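Side-chain contacts in pyrroline-5-carboxylate reductase catalytic N-terminal domain-containing protein (Sinorhizobium meliloti, PDB 4HUJ), which is of unknown function but probably binds a dinucleotide cofactor such as NAD(P) and may act as an oxidoreductase: residues G32-A37 against A154-D159; E40-A45 against A183-S188; F148-A153 against P204-G209. One frame throughout, in Å; residues are numbered along the deposited sequence.

Interaction 1. Residues G32-A37 against A154-D159; sequences GAIGSA and AVLAAD
A37 turns its methyl toward L156 and A157, where the short helix 153-156 gives way to the turn after it, and overlaps both residues at once: A37 CB lies 3.8 Å from A157 CB and 3.9 Å from L156 CD2. The backbones come close here, with A37 CA and A157 CA only 4.1 Å apart, a separation that two small residues permit. One turn earlier, I34 adds the end of its chain. Its CG1 stands anti to the backbone N (chi1 -162°), and this sends CD1 out to the leucine, where I34 CD1 meets L156 CD2 at 3.7 Å, the two side chains crossing obliquely. L156 thus offers a single methyl, CD2, to both helix residues, while F191, L38 and L169 also touch its side chain.

The helix 32-44 begins just after strand 26-30, and G30, G32 and G35 fit the GxGxxG pattern of a Rossmann-type dinucleotide-binding fold, in keeping with the probable cofactor role. The contact therefore packs the short helix 153-156 and the turn after it against the first helix of what is probably that fold. The carbonyl of A157 probably accepts a hydrogen bond from R41 NH2, outside the two segments, but no hydrogen bond joins the segments themselves. Contact between apolar side chains implies cohesion by burial and close fit.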
# COMPACT_ATOMS: atom_id res chain seq x y z
N GLY A 32 -11.33 5.34 2.80
CA GLY A 32 -12.19 4.20 3.12
C GLY A 32 -11.60 3.24 4.14
O GLY A 32 -10.69 3.59 4.90
N ALA A 33 -12.13 2.02 4.14
CA ALA A 33 -11.74 1.01 5.13
C ALA A 33 -10.27 0.60 5.03
O ALA A 33 -9.65 0.29 6.04
CB ALA A 33 -12.65 -0.20 5.03
N ILE A 34 -9.71 0.60 3.82
CA ILE A 34 -8.32 0.18 3.64
C ILE A 34 -7.32 1.20 4.22
O ILE A 34 -6.32 0.81 4.84
CB ILE A 34 -8.00 -0.19 2.16
CG1 ILE A 34 -6.71 -1.04 2.07
CG2 ILE A 34 -7.95 1.03 1.24
CD1 ILE A 34 -6.94 -2.49 2.45
N GLY A 35 -7.60 2.48 4.02
CA GLY A 35 -6.78 3.56 4.59
C GLY A 35 -6.78 3.47 6.11
O GLY A 35 -5.74 3.61 6.74
N SER A 36 -7.96 3.24 6.69
CA SER A 36 -8.10 3.07 8.13
C SER A 36 -7.43 1.80 8.64
O SER A 36 -6.82 1.80 9.71
CB SER A 36 -9.58 3.10 8.52
OG SER A 36 -9.74 2.95 9.93
N ALA A 37 -7.52 0.71 7.87
CA ALA A 37 -6.87 -0.56 8.22
C ALA A 37 -5.35 -0.41 8.33
O ALA A 37 -4.72 -0.91 9.28
CB ALA A 37 -7.21 -1.65 7.20
N ALA A 154 -11.12 -5.61 6.40
CA ALA A 154 -11.47 -6.18 7.71
C ALA A 154 -10.43 -7.19 8.18
O ALA A 154 -10.20 -7.34 9.39
CB ALA A 154 -12.86 -6.80 7.67
N VAL A 155 -9.80 -7.88 7.23
CA VAL A 155 -8.73 -8.83 7.55
C VAL A 155 -7.44 -8.06 7.85
O VAL A 155 -6.78 -8.33 8.85
CB VAL A 155 -8.51 -9.88 6.43
CG1 VAL A 155 -7.39 -10.85 6.79
CG2 VAL A 155 -9.80 -10.66 6.16
N LEU A 156 -7.09 -7.10 6.98
CA LEU A 156 -5.89 -6.29 7.16
C LEU A 156 -5.89 -5.53 8.49
O LEU A 156 -4.85 -5.39 9.13
CB LEU A 156 -5.72 -5.30 5.99
CG LEU A 156 -4.37 -4.58 5.90
CD1 LEU A 156 -3.29 -5.53 5.39
CD2 LEU A 156 -4.47 -3.38 4.99
N ALA A 157 -7.06 -5.05 8.90
CA ALA A 157 -7.19 -4.23 10.12
C ALA A 157 -6.96 -5.03 11.40
O ALA A 157 -6.60 -4.46 12.44
CB ALA A 157 -8.55 -3.56 10.17
N ALA A 158 -7.17 -6.34 11.33
CA ALA A 158 -7.07 -7.23 12.48
C ALA A 158 -5.62 -7.44 12.92
O ALA A 158 -4.69 -7.21 12.15
CB ALA A 158 -7.73 -8.56 12.17
N ASP A 159 -5.43 -7.86 14.18
CA ASP A 159 -4.12 -8.24 14.66
C ASP A 159 -3.59 -9.39 13.80
O ASP A 159 -4.24 -10.43 13.70
CB ASP A 159 -4.20 -8.70 16.12
CG ASP A 159 -2.83 -8.87 16.77
OD1 ASP A 159 -1.83 -9.16 16.06
OD2 ASP A 159 -2.75 -8.73 18.01

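Interaction 2. Residues E40-A45 against A183-S188; sequences ERFTAA and AELISS
F42 and L185 meet through the far end of the ring and the fork of the leucine. The closest approach is F42 CZ to L185 CD1 at 3.7 Å. Both methyls approach from one side of the ring plane, CD1 near CZ and CE1, while CD2 reaches CZ alone, with L185 CD2 to F42 CZ at 4.0 Å. The side chains cross at about a right angle. Neither CB is aimed at the partner helix, and the torsions make up the difference: L185 holds CG anti to its backbone N (chi1 168°), and a chi2 of 63° then brings both methyls to the CZ end of the ring, obliquely. The phenylalanine carries its ring out from the helix to meet them.

In the fold, this pair lies between the first helix after strand 26-30, in what is probably a Rossmann-type nucleotide-binding domain, and the helix 176-188 that links strands 166-173 and 192-195. Strand 26-30 also borders the pair, through I28 against F42 and Y26 against L185.

At the helix ends the contact changes character. A45, just past the last turn of its helix, points its methyl toward the other segment, and A45 CB rests 3.5 Å from S188 O. The serine hydroxyl is turned back along its own helix, where S188 OG donates to E184 O at 3.0 Å. That carbonyl also accepts from S188 N, and the two donors come to it from opposite faces of its plane, the hydroxyl tilted 33° out.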
# COMPACT_ATOMS: atom_id res chain seq x y z
N GLU A 40 -4.46 1.65 11.37
CA GLU A 40 -4.59 0.80 12.56
C GLU A 40 -3.37 -0.09 12.75
O GLU A 40 -2.88 -0.27 13.88
CB GLU A 40 -5.87 -0.05 12.49
CG GLU A 40 -6.12 -0.93 13.73
CD GLU A 40 -7.53 -1.48 13.81
OE1 GLU A 40 -8.36 -1.15 12.93
OE2 GLU A 40 -7.81 -2.23 14.78
N ARG A 41 -2.88 -0.65 11.66
CA ARG A 41 -1.72 -1.53 11.73
C ARG A 41 -0.43 -0.77 12.07
O ARG A 41 0.38 -1.26 12.84
CB ARG A 41 -1.56 -2.34 10.44
CG ARG A 41 -2.63 -3.41 10.27
CD ARG A 41 -2.57 -4.42 11.41
NE ARG A 41 -3.66 -4.30 12.37
CZ ARG A 41 -3.55 -4.49 13.68
NH1 ARG A 41 -2.36 -4.74 14.23
NH2 ARG A 41 -4.62 -4.39 14.46
N PHE A 42 -0.26 0.42 11.49
CA PHE A 42 0.90 1.26 11.80
C PHE A 42 0.90 1.65 13.28
O PHE A 42 1.93 1.59 13.96
CB PHE A 42 0.93 2.50 10.90
CG PHE A 42 1.64 2.28 9.58
CD1 PHE A 42 2.95 2.71 9.41
CD2 PHE A 42 0.99 1.65 8.52
CE1 PHE A 42 3.62 2.51 8.19
CE2 PHE A 42 1.64 1.45 7.31
CZ PHE A 42 2.96 1.88 7.14
N THR A 43 -0.28 2.02 13.78
CA THR A 43 -0.47 2.41 15.18
C THR A 43 -0.17 1.27 16.14
O THR A 43 0.56 1.45 17.11
CB THR A 43 -1.89 2.97 15.40
OG1 THR A 43 -2.06 4.12 14.57
CG2 THR A 43 -2.12 3.37 16.86
N ALA A 44 -0.72 0.09 15.86
CA ALA A 44 -0.49 -1.08 16.71
C ALA A 44 0.99 -1.45 16.76
O ALA A 44 1.49 -1.89 17.80
CB ALA A 44 -1.33 -2.26 16.24
N ALA A 45 1.69 -1.24 15.64
CA ALA A 45 3.13 -1.54 15.54
C ALA A 45 4.03 -0.38 15.98
O ALA A 45 5.26 -0.50 15.95
CB ALA A 45 3.47 -1.98 14.13
N ALA A 183 9.08 -5.57 2.36
CA ALA A 183 9.02 -6.78 3.20
C ALA A 183 9.36 -6.45 4.66
O ALA A 183 8.72 -6.96 5.58
CB ALA A 183 9.94 -7.87 2.67
N GLU A 184 10.35 -5.58 4.84
CA GLU A 184 10.76 -5.10 6.16
C GLU A 184 9.60 -4.39 6.87
O GLU A 184 9.36 -4.62 8.05
CB GLU A 184 11.97 -4.16 6.05
CG GLU A 184 13.31 -4.89 5.95
CD GLU A 184 14.47 -4.00 5.50
OE1 GLU A 184 14.44 -2.77 5.74
OE2 GLU A 184 15.44 -4.54 4.91
N LEU A 185 8.89 -3.53 6.13
CA LEU A 185 7.73 -2.84 6.67
C LEU A 185 6.65 -3.84 7.08
O LEU A 185 6.09 -3.75 8.17
CB LEU A 185 7.15 -1.84 5.66
CG LEU A 185 5.77 -1.26 6.00
CD1 LEU A 185 5.81 -0.44 7.29
CD2 LEU A 185 5.24 -0.42 4.86
N ILE A 186 6.38 -4.79 6.18
CA ILE A 186 5.36 -5.81 6.40
C ILE A 186 5.65 -6.62 7.67
O ILE A 186 4.76 -6.83 8.49
CB ILE A 186 5.20 -6.72 5.15
CG1 ILE A 186 4.49 -5.93 4.04
CG2 ILE A 186 4.43 -8.00 5.49
CD1 ILE A 186 4.57 -6.57 2.64
N SER A 187 6.91 -7.04 7.82
CA SER A 187 7.35 -7.78 9.01
C SER A 187 7.21 -6.95 10.27
O SER A 187 6.77 -7.46 11.31
CB SER A 187 8.80 -8.23 8.84
OG SER A 187 8.90 -9.30 7.91
N SER A 188 7.57 -5.67 10.18
CA SER A 188 7.49 -4.75 11.30
C SER A 188 6.05 -4.50 11.74
O SER A 188 5.79 -4.28 12.92
CB SER A 188 8.18 -3.42 10.97
OG SER A 188 9.58 -3.61 10.89

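Interaction 3. Residues F148-A153 against P204-G209; sequences FNTLPA and PIQQFG
The amides of N149 and Q206 are turned 35° apart and meet through one bond, while the asparagine's other polar atom takes the backbone of Q206. In the first of these bonds N149 OD1 accepts from Q206 NE2 at 3.0 Å, the donor lying in the asparagine carbonyl plane but the acceptor 15° out of the glutamine amide plane. In the second, N149 ND2 gives a hydrogen to the main-chain Q206 O at 3.0 Å, nearly along the C=O axis and within its own amide plane. Beside this pair, T150 CG2 packs on the aliphatic Q206 CG at 3.7 Å.

The glutamine reaches over with CG anti to its backbone N (chi1 -164°) and an extended chain beyond; OE1 bonds S172 OG, and NE2 also reaches K146 O. With an alanine here instead of N149, Q206 O is likely to lose its side-chain donor and Q206 NE2 one of its two acceptors, although S172 and K146 would still hold the glutamine amide.

The contact ties the loop after strand 143-147 to the segment 204-209, where helix 199-206 is weakly bonded. Because the asparagine uses its acceptor and its donor together, two bonds with unlike polarity fix the rotation of its amide, which implies a directional join between uncharged groups.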
# COMPACT_ATOMS: atom_id res chain seq x y z
N PHE A 148 -0.29 -5.15 -0.35
CA PHE A 148 -1.47 -4.69 0.41
C PHE A 148 -2.75 -4.71 -0.41
O PHE A 148 -3.78 -4.20 0.04
CB PHE A 148 -1.28 -3.28 1.02
CG PHE A 148 -0.11 -3.14 1.96
CD1 PHE A 148 -0.13 -3.73 3.22
CD2 PHE A 148 0.99 -2.36 1.60
CE1 PHE A 148 0.96 -3.58 4.10
CE2 PHE A 148 2.07 -2.21 2.47
CZ PHE A 148 2.05 -2.81 3.72
N ASN A 149 -2.70 -5.29 -1.61
CA ASN A 149 -3.90 -5.39 -2.46
C ASN A 149 -4.67 -6.69 -2.25
O ASN A 149 -5.76 -6.88 -2.79
CB ASN A 149 -3.50 -5.29 -3.93
CG ASN A 149 -2.81 -6.55 -4.43
OD1 ASN A 149 -1.72 -6.88 -3.98
ND2 ASN A 149 -3.46 -7.27 -5.34
N THR A 150 -4.10 -7.60 -1.46
CA THR A 150 -4.58 -8.98 -1.44
C THR A 150 -5.65 -9.26 -0.40
O THR A 150 -6.42 -10.21 -0.55
CB THR A 150 -3.43 -9.95 -1.24
OG1 THR A 150 -2.62 -9.48 -0.15
CG2 THR A 150 -2.57 -10.02 -2.50
N LEU A 151 -5.70 -8.46 0.65
CA LEU A 151 -6.62 -8.74 1.75
C LEU A 151 -7.74 -7.72 1.85
O LEU A 151 -7.52 -6.53 1.66
CB LEU A 151 -5.85 -8.82 3.07
CG LEU A 151 -4.78 -9.91 3.19
CD1 LEU A 151 -4.17 -9.86 4.57
CD2 LEU A 151 -5.37 -11.30 2.90
N PRO A 152 -8.96 -8.20 2.19
CA PRO A 152 -10.03 -7.29 2.56
C PRO A 152 -9.59 -6.44 3.75
O PRO A 152 -8.85 -6.91 4.60
CB PRO A 152 -11.16 -8.24 3.00
CG PRO A 152 -10.82 -9.55 2.43
CD PRO A 152 -9.34 -9.61 2.33
N ALA A 153 -10.07 -5.19 3.78
CA ALA A 153 -9.75 -4.27 4.87
C ALA A 153 -10.03 -4.86 6.25
O ALA A 153 -9.24 -4.64 7.18
CB ALA A 153 -10.50 -2.97 4.67
N PRO A 204 -0.10 -13.40 -12.94
CA PRO A 204 -1.20 -14.37 -12.95
C PRO A 204 -1.58 -14.93 -11.58
O PRO A 204 -2.43 -15.82 -11.51
CB PRO A 204 -0.67 -15.48 -13.86
CG PRO A 204 0.79 -15.39 -13.78
CD PRO A 204 1.15 -13.97 -13.47
N ILE A 205 -0.99 -14.42 -10.50
CA ILE A 205 -1.33 -14.95 -9.16
C ILE A 205 -1.72 -13.90 -8.10
O ILE A 205 -2.56 -14.19 -7.26
CB ILE A 205 -0.26 -15.93 -8.58
CG1 ILE A 205 1.09 -15.25 -8.44
CG2 ILE A 205 -0.17 -17.28 -9.40
CD1 ILE A 205 2.08 -16.05 -7.59
N GLN A 206 -1.12 -12.71 -8.15
CA GLN A 206 -1.37 -11.68 -7.15
C GLN A 206 -2.30 -10.56 -7.62
O GLN A 206 -2.77 -9.74 -6.82
CB GLN A 206 -0.05 -11.08 -6.66
CG GLN A 206 -0.17 -10.28 -5.36
CD GLN A 206 1.07 -9.45 -5.06
OE1 GLN A 206 2.19 -9.80 -5.47
NE2 GLN A 206 0.88 -8.34 -4.36
N GLN A 207 -2.55 -10.49 -8.93
CA GLN A 207 -3.45 -9.46 -9.45
C GLN A 207 -4.89 -9.83 -9.15
O GLN A 207 -5.23 -11.01 -9.06
CB GLN A 207 -3.23 -9.29 -10.95
CG GLN A 207 -3.80 -7.99 -11.50
CD GLN A 207 -3.38 -7.74 -12.93
OE1 GLN A 207 -4.02 -8.20 -13.87
NE2 GLN A 207 -2.30 -7.00 -13.10
N PHE A 208 -5.75 -8.83 -8.99
CA PHE A 208 -7.18 -9.05 -8.79
C PHE A 208 -7.70 -10.10 -9.78
O PHE A 208 -7.37 -10.07 -10.97
CB PHE A 208 -7.96 -7.74 -8.95
CG PHE A 208 -9.43 -7.89 -8.69
CD1 PHE A 208 -9.92 -7.91 -7.38
CD2 PHE A 208 -10.33 -8.04 -9.74
CE1 PHE A 208 -11.29 -8.06 -7.13
CE2 PHE A 208 -11.69 -8.19 -9.50
CZ PHE A 208 -12.17 -8.20 -8.19
N GLY A 209 -8.49 -11.04 -9.26
CA GLY A 209 -9.06 -12.12 -10.07
C GLY A 209 -8.23 -13.39 -10.07
O GLY A 209 -8.65 -14.42 -10.61

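Helix 32-44 unites interactions 1 and 2, whose centres lie about 12 Å apart: the first uses its opening turns, the second its end. R41, on segment 40-45 but not part of that contact, is through NH2 a probable hydrogen-bond donor to A157 O of interaction 1 at 2.8 Å. Interaction 3 lies about 14 Å from interaction 1 (centres), in the segment leading into 153-156, and A33 CB packs against A153 CB at 3.5 Å. Although the centres of interactions 2 and 3 are about 18 Å apart, F148 CZ approaches I186 CG1 at 4.0 Å. Interaction 1, which includes G32 and G35 of the probable glycine-rich motif, contains part of the likely dinucleotide-binding element; interaction 2 holds the far end of that helix.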